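Local structure of NAD-dependent epimerase/dehydratase (Bacteroides thetaiotaomicron, 3DHN) at residues A[89-100]-A[144-155]. The protein probably binds NAD(P) in a Rossmann-type domain and may act as an oxidoreductase or epimerase. Residues are numbered along the deposited sequence; the frame is centred on the assembly and turned at random.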
ATOM      1  N   ILE A  89      11.267   8.374  -5.791  1.00 47.23           N
ATOM      2  CA  ILE A  89      10.864   7.621  -6.976  1.00 46.54           C
ATOM      3  C   ILE A  89      11.862   6.488  -7.206  1.00 45.20           C
ATOM      4  O   ILE A  89      11.485   5.370  -7.560  1.00 44.29           O
ATOM      5  CB  ILE A  89      10.871   8.513  -8.238  1.00 46.12           C
ATOM      6  CG1 ILE A  89       9.834   9.633  -8.102  1.00 45.70           C
ATOM      7  CG2 ILE A  89      10.589   7.661  -9.478  1.00 47.24           C
ATOM      8  CD1 ILE A  89       8.465   9.287  -8.673  1.00 43.44           C
ATOM      9  N   LYS A  90      13.140   6.797  -7.002  1.00 44.32           N
ATOM     10  CA  LYS A  90      14.212   5.835  -7.199  1.00 43.12           C
ATOM     11  C   LYS A  90      14.075   4.640  -6.264  1.00 42.04           C
ATOM     12  O   LYS A  90      14.346   3.508  -6.663  1.00 42.51           O
ATOM     13  CB  LYS A  90      15.570   6.517  -6.991  1.00 44.28           C
ATOM     14  N   VAL A  91      13.653   4.891  -5.030  1.00 40.69           N
ATOM     15  CA  VAL A  91      13.488   3.815  -4.056  1.00 39.64           C
ATOM     16  C   VAL A  91      12.262   2.951  -4.351  1.00 37.85           C
ATOM     17  O   VAL A  91      12.293   1.738  -4.125  1.00 35.73           O
ATOM     18  CB  VAL A  91      13.378   4.363  -2.620  1.00 38.59           C
ATOM     19  CG1 VAL A  91      13.033   3.240  -1.665  1.00 39.89           C
ATOM     20  CG2 VAL A  91      14.698   5.005  -2.210  1.00 42.61           C
ATOM     21  N   TYR A  92      11.187   3.573  -4.838  1.00 36.18           N
ATOM     22  CA  TYR A  92       9.976   2.826  -5.174  1.00 36.25           C
ATOM     23  C   TYR A  92      10.330   1.790  -6.237  1.00 36.28           C
ATOM     24  O   TYR A  92       9.828   0.665  -6.216  1.00 36.04           O
ATOM     25  CB  TYR A  92       8.874   3.749  -5.720  1.00 35.48           C
ATOM     26  CG  TYR A  92       8.209   4.653  -4.697  1.00 35.45           C
ATOM     27  CD1 TYR A  92       7.890   4.185  -3.423  1.00 31.60           C
ATOM     28  CD2 TYR A  92       7.855   5.969  -5.024  1.00 34.88           C
ATOM     29  CE1 TYR A  92       7.238   4.995  -2.500  1.00 33.94           C
ATOM     30  CE2 TYR A  92       7.202   6.789  -4.109  1.00 32.30           C
ATOM     31  CZ  TYR A  92       6.896   6.294  -2.846  1.00 34.45           C
ATOM     32  OH  TYR A  92       6.260   7.100  -1.925  1.00 32.89           O
ATOM     33  N   LEU A  93      11.204   2.183  -7.164  1.00 36.67           N
ATOM     34  CA  LEU A  93      11.642   1.305  -8.248  1.00 36.24           C
ATOM     35  C   LEU A  93      12.490   0.140  -7.759  1.00 34.77           C
ATOM     36  O   LEU A  93      12.281  -1.003  -8.167  1.00 33.08           O
ATOM     37  CB  LEU A  93      12.447   2.087  -9.288  1.00 36.48           C
ATOM     38  CG  LEU A  93      11.788   2.373 -10.642  1.00 40.44           C
ATOM     39  CD1 LEU A  93      12.840   2.939 -11.597  1.00 42.74           C
ATOM     40  CD2 LEU A  93      11.191   1.098 -11.224  1.00 39.75           C
ATOM     41  N   THR A  94      13.461   0.440  -6.900  1.00 35.95           N
ATOM     42  CA  THR A  94      14.352  -0.583  -6.352  1.00 35.50           C
ATOM     43  C   THR A  94      13.565  -1.694  -5.665  1.00 35.08           C
ATOM     44  O   THR A  94      13.928  -2.864  -5.742  1.00 35.26           O
ATOM     45  CB  THR A  94      15.344   0.026  -5.332  1.00 35.07           C
ATOM     46  OG1 THR A  94      16.157   1.010  -5.984  1.00 37.05           O
ATOM     47  CG2 THR A  94      16.245  -1.054  -4.746  1.00 35.47           C
ATOM     48  N   ILE A  95      12.484  -1.321  -4.992  1.00 35.12           N
ATOM     49  CA  ILE A  95      11.654  -2.297  -4.297  1.00 34.40           C
ATOM     50  C   ILE A  95      10.968  -3.281  -5.240  1.00 33.37           C
ATOM     51  O   ILE A  95      11.089  -4.497  -5.067  1.00 33.46           O
ATOM     52  CB  ILE A  95      10.584  -1.594  -3.427  1.00 33.42           C
ATOM     53  CG1 ILE A  95      11.271  -0.864  -2.269  1.00 35.29           C
ATOM     54  CG2 ILE A  95       9.586  -2.616  -2.891  1.00 33.40           C
ATOM     55  CD1 ILE A  95      10.339   0.032  -1.449  1.00 35.92           C
ATOM     56  N   ILE A  96      10.250  -2.769  -6.235  1.00 33.85           N
ATOM     57  CA  ILE A  96       9.544  -3.649  -7.163  1.00 34.33           C
ATOM     58  C   ILE A  96      10.516  -4.478  -7.993  1.00 34.95           C
ATOM     59  O   ILE A  96      10.241  -5.635  -8.311  1.00 34.18           O
ATOM     60  CB  ILE A  96       8.589  -2.855  -8.099  1.00 34.14           C
ATOM     61  CG1 ILE A  96       7.733  -3.837  -8.907  1.00 34.13           C
ATOM     62  CG2 ILE A  96       9.384  -1.955  -9.034  1.00 34.78           C
ATOM     63  CD1 ILE A  96       6.513  -3.205  -9.560  1.00 28.59           C
ATOM     64  N   ASP A  97      11.660  -3.897  -8.333  1.00 36.77           N
ATOM     65  CA  ASP A  97      12.651  -4.633  -9.103  1.00 38.25           C
ATOM     66  C   ASP A  97      13.313  -5.688  -8.218  1.00 38.04           C
ATOM     67  O   ASP A  97      13.737  -6.739  -8.698  1.00 38.42           O
ATOM     68  CB  ASP A  97      13.688  -3.684  -9.697  1.00 38.93           C
ATOM     69  CG  ASP A  97      13.097  -2.787 -10.770  1.00 42.32           C
ATOM     70  OD1 ASP A  97      12.116  -3.209 -11.425  1.00 45.15           O
ATOM     71  OD2 ASP A  97      13.612  -1.671 -10.971  1.00 47.10           O
ATOM     72  N   GLY A  98      13.386  -5.415  -6.919  1.00 38.52           N
ATOM     73  CA  GLY A  98      13.982  -6.386  -6.014  1.00 36.78           C
ATOM     74  C   GLY A  98      13.029  -7.554  -5.865  1.00 36.09           C
ATOM     75  O   GLY A  98      13.450  -8.707  -5.763  1.00 36.62           O
ATOM     76  N   VAL A  99      11.734  -7.250  -5.853  1.00 33.69           N
ATOM     77  CA  VAL A  99      10.702  -8.273  -5.726  1.00 31.91           C
ATOM     78  C   VAL A  99      10.642  -9.162  -6.977  1.00 32.97           C
ATOM     79  O   VAL A  99      10.437 -10.376  -6.877  1.00 30.58           O
ATOM     80  CB  VAL A  99       9.317  -7.629  -5.484  1.00 31.43           C
ATOM     81  CG1 VAL A  99       8.238  -8.683  -5.520  1.00 27.47           C
ATOM     82  CG2 VAL A  99       9.303  -6.919  -4.132  1.00 27.33           C
ATOM     83  N   LYS A 100      10.824  -8.562  -8.148  1.00 32.83           N
ATOM     84  CA  LYS A 100      10.797  -9.328  -9.395  1.00 35.59           C
ATOM     85  C   LYS A 100      12.024 -10.238  -9.499  1.00 37.00           C
ATOM     86  O   LYS A 100      11.918 -11.394  -9.899  1.00 37.49           O
ATOM     87  CB  LYS A 100      10.756  -8.389 -10.609  1.00 35.12           C
ATOM     88  CG  LYS A 100       9.406  -7.725 -10.839  1.00 35.71           C
ATOM     89  CD  LYS A 100       9.372  -6.958 -12.159  1.00 37.52           C
ATOM     90  CE  LYS A 100      10.390  -5.823 -12.171  1.00 40.33           C
ATOM     91  NZ  LYS A 100      10.325  -4.997 -13.410  1.00 42.27           N
ATOM     92  N   PHE A 144       5.033   7.733  -9.798  1.00 33.54           N
ATOM     93  CA  PHE A 144       5.566   6.380  -9.889  1.00 32.70           C
ATOM     94  C   PHE A 144       4.550   5.459 -10.559  1.00 31.79           C
ATOM     95  O   PHE A 144       4.892   4.700 -11.456  1.00 31.21           O
ATOM     96  CB  PHE A 144       5.898   5.827  -8.503  1.00 32.01           C
ATOM     97  CG  PHE A 144       6.433   4.430  -8.538  1.00 33.19           C
ATOM     98  CD1 PHE A 144       7.670   4.164  -9.124  1.00 33.73           C
ATOM     99  CD2 PHE A 144       5.689   3.373  -8.030  1.00 32.09           C
ATOM    100  CE1 PHE A 144       8.155   2.864  -9.206  1.00 30.34           C
ATOM    101  CE2 PHE A 144       6.166   2.064  -8.110  1.00 30.08           C
ATOM    102  CZ  PHE A 144       7.399   1.811  -8.701  1.00 32.04           C
ATOM    103  N   TYR A 145       3.299   5.534 -10.111  1.00 30.18           N
ATOM    104  CA  TYR A 145       2.225   4.714 -10.661  1.00 31.49           C
ATOM    105  C   TYR A 145       2.003   5.039 -12.132  1.00 32.16           C
ATOM    106  O   TYR A 145       2.041   4.159 -12.993  1.00 32.08           O
ATOM    107  CB  TYR A 145       0.930   4.954  -9.866  1.00 31.83           C
ATOM    108  CG  TYR A 145      -0.359   4.566 -10.577  1.00 31.50           C
ATOM    109  CD1 TYR A 145      -0.618   3.240 -10.922  1.00 29.05           C
ATOM    110  CD2 TYR A 145      -1.308   5.535 -10.921  1.00 31.11           C
ATOM    111  CE1 TYR A 145      -1.787   2.882 -11.599  1.00 28.73           C
ATOM    112  CE2 TYR A 145      -2.488   5.190 -11.598  1.00 27.73           C
ATOM    113  CZ  TYR A 145      -2.714   3.860 -11.936  1.00 30.21           C
ATOM    114  OH  TYR A 145      -3.851   3.503 -12.620  1.00 31.38           O
ATOM    115  N   LEU A 146       1.791   6.318 -12.409  1.00 32.95           N
ATOM    116  CA  LEU A 146       1.524   6.794 -13.763  1.00 34.95           C
ATOM    117  C   LEU A 146       2.630   6.558 -14.787  1.00 36.71           C
ATOM    118  O   LEU A 146       2.354   6.170 -15.926  1.00 36.69           O
ATOM    119  CB  LEU A 146       1.212   8.291 -13.713  1.00 36.13           C
ATOM    120  CG  LEU A 146      -0.196   8.834 -13.972  1.00 37.17           C
ATOM    121  CD1 LEU A 146      -1.264   7.787 -13.688  1.00 36.01           C
ATOM    122  CD2 LEU A 146      -0.391  10.078 -13.116  1.00 32.92           C
ATOM    123  N   ASN A 147       3.879   6.789 -14.394  1.00 37.26           N
ATOM    124  CA  ASN A 147       4.986   6.647 -15.334  1.00 38.76           C
ATOM    125  C   ASN A 147       5.800   5.361 -15.259  1.00 37.78           C
ATOM    126  O   ASN A 147       6.637   5.112 -16.127  1.00 39.59           O
ATOM    127  CB  ASN A 147       5.918   7.859 -15.215  1.00 39.06           C
ATOM    128  CG  ASN A 147       5.198   9.185 -15.470  1.00 42.38           C
ATOM    129  OD1 ASN A 147       4.405   9.309 -16.409  1.00 45.81           O
ATOM    130  ND2 ASN A 147       5.484  10.184 -14.641  1.00 45.04           N
ATOM    131  N   PHE A 148       5.569   4.547 -14.234  1.00 36.65           N
ATOM    132  CA  PHE A 148       6.300   3.294 -14.111  1.00 35.89           C
ATOM    133  C   PHE A 148       5.402   2.070 -13.981  1.00 35.91           C
ATOM    134  O   PHE A 148       5.516   1.133 -14.771  1.00 33.55           O
ATOM    135  CB  PHE A 148       7.274   3.339 -12.930  1.00 37.31           C
ATOM    136  CG  PHE A 148       8.443   4.257 -13.147  1.00 39.78           C
ATOM    137  CD1 PHE A 148       8.371   5.597 -12.776  1.00 41.03           C
ATOM    138  CD2 PHE A 148       9.612   3.787 -13.742  1.00 41.50           C
ATOM    139  CE1 PHE A 148       9.448   6.459 -12.992  1.00 45.13           C
ATOM    140  CE2 PHE A 148      10.699   4.639 -13.963  1.00 43.44           C
ATOM    141  CZ  PHE A 148      10.618   5.976 -13.586  1.00 43.71           C
ATOM    142  N   LEU A 149       4.509   2.072 -12.997  1.00 33.14           N
ATOM    143  CA  LEU A 149       3.627   0.927 -12.806  1.00 33.46           C
ATOM    144  C   LEU A 149       2.747   0.640 -14.010  1.00 33.09           C
ATOM    145  O   LEU A 149       2.546  -0.517 -14.372  1.00 33.62           O
ATOM    146  CB  LEU A 149       2.748   1.113 -11.564  1.00 32.74           C
ATOM    147  CG  LEU A 149       3.403   0.809 -10.210  1.00 31.66           C
ATOM    148  CD1 LEU A 149       2.342   0.860  -9.115  1.00 29.77           C
ATOM    149  CD2 LEU A 149       4.053  -0.575 -10.237  1.00 31.82           C
HETATM  150  N   MSE A 150       2.236   1.690 -14.641  1.00 34.58           N
HETATM  151  CA  MSE A 150       1.360   1.523 -15.794  1.00 35.69           C
HETATM  152  C   MSE A 150       1.991   0.819 -16.987  1.00 36.58           C
HETATM  153  O   MSE A 150       1.284   0.419 -17.907  1.00 37.44           O
HETATM  154  CB  MSE A 150       0.793   2.875 -16.235  1.00 36.63           C
HETATM  155  CG  MSE A 150      -0.360   3.370 -15.377  1.00 39.04           C
HETATM  156 SE   MSE A 150      -1.851   2.113 -15.330  1.00 53.72          SE
HETATM  157  CE  MSE A 150      -2.813   2.698 -16.911  1.00 51.41           C
ATOM    158  N   LYS A 151       3.309   0.653 -16.975  1.00 36.16           N
ATOM    159  CA  LYS A 151       3.987  -0.013 -18.083  1.00 37.36           C
ATOM    160  C   LYS A 151       4.554  -1.374 -17.700  1.00 35.44           C
ATOM    161  O   LYS A 151       5.083  -2.085 -18.547  1.00 37.32           O
ATOM    162  CB  LYS A 151       5.112   0.875 -18.615  1.00 38.24           C
ATOM    163  CG  LYS A 151       4.619   2.156 -19.266  1.00 43.24           C
ATOM    164  CD  LYS A 151       5.778   3.080 -19.589  1.00 50.24           C
ATOM    165  CE  LYS A 151       5.296   4.500 -19.807  1.00 52.03           C
ATOM    166  NZ  LYS A 151       6.317   5.461 -19.321  1.00 56.26           N
ATOM    167  N   GLU A 152       4.442  -1.730 -16.425  1.00 32.80           N
ATOM    168  CA  GLU A 152       4.953  -2.998 -15.918  1.00 31.86           C
ATOM    169  C   GLU A 152       4.068  -4.190 -16.291  1.00 32.11           C
ATOM    170  O   GLU A 152       2.860  -4.184 -16.038  1.00 29.26           O
ATOM    171  CB  GLU A 152       5.083  -2.912 -14.398  1.00 32.13           C
ATOM    172  CG  GLU A 152       5.569  -4.180 -13.721  1.00 34.52           C
ATOM    173  CD  GLU A 152       7.004  -4.515 -14.078  1.00 41.30           C
ATOM    174  OE1 GLU A 152       7.236  -5.081 -15.169  1.00 39.54           O
ATOM    175  OE2 GLU A 152       7.901  -4.196 -13.266  1.00 43.37           O
ATOM    176  N   LYS A 153       4.670  -5.222 -16.873  1.00 31.35           N
ATOM    177  CA  LYS A 153       3.914  -6.404 -17.264  1.00 30.86           C
ATOM    178  C   LYS A 153       4.577  -7.686 -16.779  1.00 31.78           C
ATOM    179  O   LYS A 153       4.036  -8.774 -16.958  1.00 29.34           O
ATOM    180  CB  LYS A 153       3.768  -6.476 -18.790  1.00 31.30           C
ATOM    181  CG  LYS A 153       2.877  -5.406 -19.402  1.00 33.43           C
ATOM    182  CD  LYS A 153       2.448  -5.797 -20.806  1.00 40.11           C
ATOM    183  CE  LYS A 153       1.473  -4.791 -21.394  1.00 41.27           C
ATOM    184  NZ  LYS A 153       2.097  -3.454 -21.603  1.00 47.85           N
ATOM    185  N   GLU A 154       5.741  -7.558 -16.153  1.00 31.81           N
ATOM    186  CA  GLU A 154       6.462  -8.736 -15.697  1.00 32.60           C
ATOM    187  C   GLU A 154       6.166  -9.203 -14.281  1.00 32.09           C
ATOM    188  O   GLU A 154       6.904 -10.000 -13.720  1.00 32.59           O
ATOM    189  CB  GLU A 154       7.966  -8.521 -15.904  1.00 33.13           C
ATOM    190  CG  GLU A 154       8.301  -8.118 -17.347  1.00 39.63           C
ATOM    191  CD  GLU A 154       9.785  -8.154 -17.659  1.00 45.64           C
ATOM    192  OE1 GLU A 154      10.321  -9.257 -17.904  1.00 48.99           O
ATOM    193  OE2 GLU A 154      10.422  -7.081 -17.654  1.00 48.58           O
ATOM    194  N   ILE A 155       5.076  -8.704 -13.705  1.00 31.25           N
ATOM    195  CA  ILE A 155       4.647  -9.122 -12.377  1.00 29.57           C
ATOM    196  C   ILE A 155       3.182  -8.742 -12.204  1.00 29.18           C
ATOM    197  O   ILE A 155       2.694  -7.827 -12.866  1.00 28.98           O
ATOM    198  CB  ILE A 155       5.485  -8.447 -11.254  1.00 30.57           C
ATOM    199  CG1 ILE A 155       5.177  -9.109  -9.907  1.00 29.42           C
ATOM    200  CG2 ILE A 155       5.177  -6.948 -11.186  1.00 30.41           C
ATOM    201  CD1 ILE A 155       6.107  -8.669  -8.788  1.00 28.79           C
TER
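Two helices packed on one face of a Rossmann-type sheet meet where Phe144 of helix 135-149 is a knob set in the hole formed by Ile89, Tyr92, Leu93 and Ile96 of helix 87-101. The local axes of 89-100 and 144-149 cross at -50°, and the Phe144 ring fills the interface between them. Tyr92 CB lies over the ring centre in a CH-pi contact, 3.5 Å from the Phe144 centroid, while Leu93 CG meets the ring edge 3.9 Å from Phe144 CE1. CG of Phe144 lies anti to the backbone N (chi1 179°), which carries the ring across to helix 87-101 so that one face receives Tyr92 CB. Toward the surface, Phe148 is touched obliquely by Ile89 CG2 and by Leu93 CD1, the latter 3.6 Å from Phe148 CE2. On the inner side, Ile96 CD1 rests 3.7 Å from Leu149 CD2, and Ile96 and Ile155 both reach Phe107 of strand 106-110.

Where the type I turn from Leu149 to Glu152 closes, the contact turns ionic. Lys100 NZ bonds to the syn lone pair of Glu152 OE2 at 2.6 Å and, weakly, to Asp97 OD1 at 3.2 Å. A bend at chi2 (67°) folds the Glu152 carboxylate back over its own loop, where Glu154 N donates to Glu152 OE1 at 3.1 Å, approaching from above the carboxylate plane. One carboxylate thus ties the loop leading into strand 156-161 both to itself and to helix 87-101, and the ammonium between two acids probably eases their mutual repulsion.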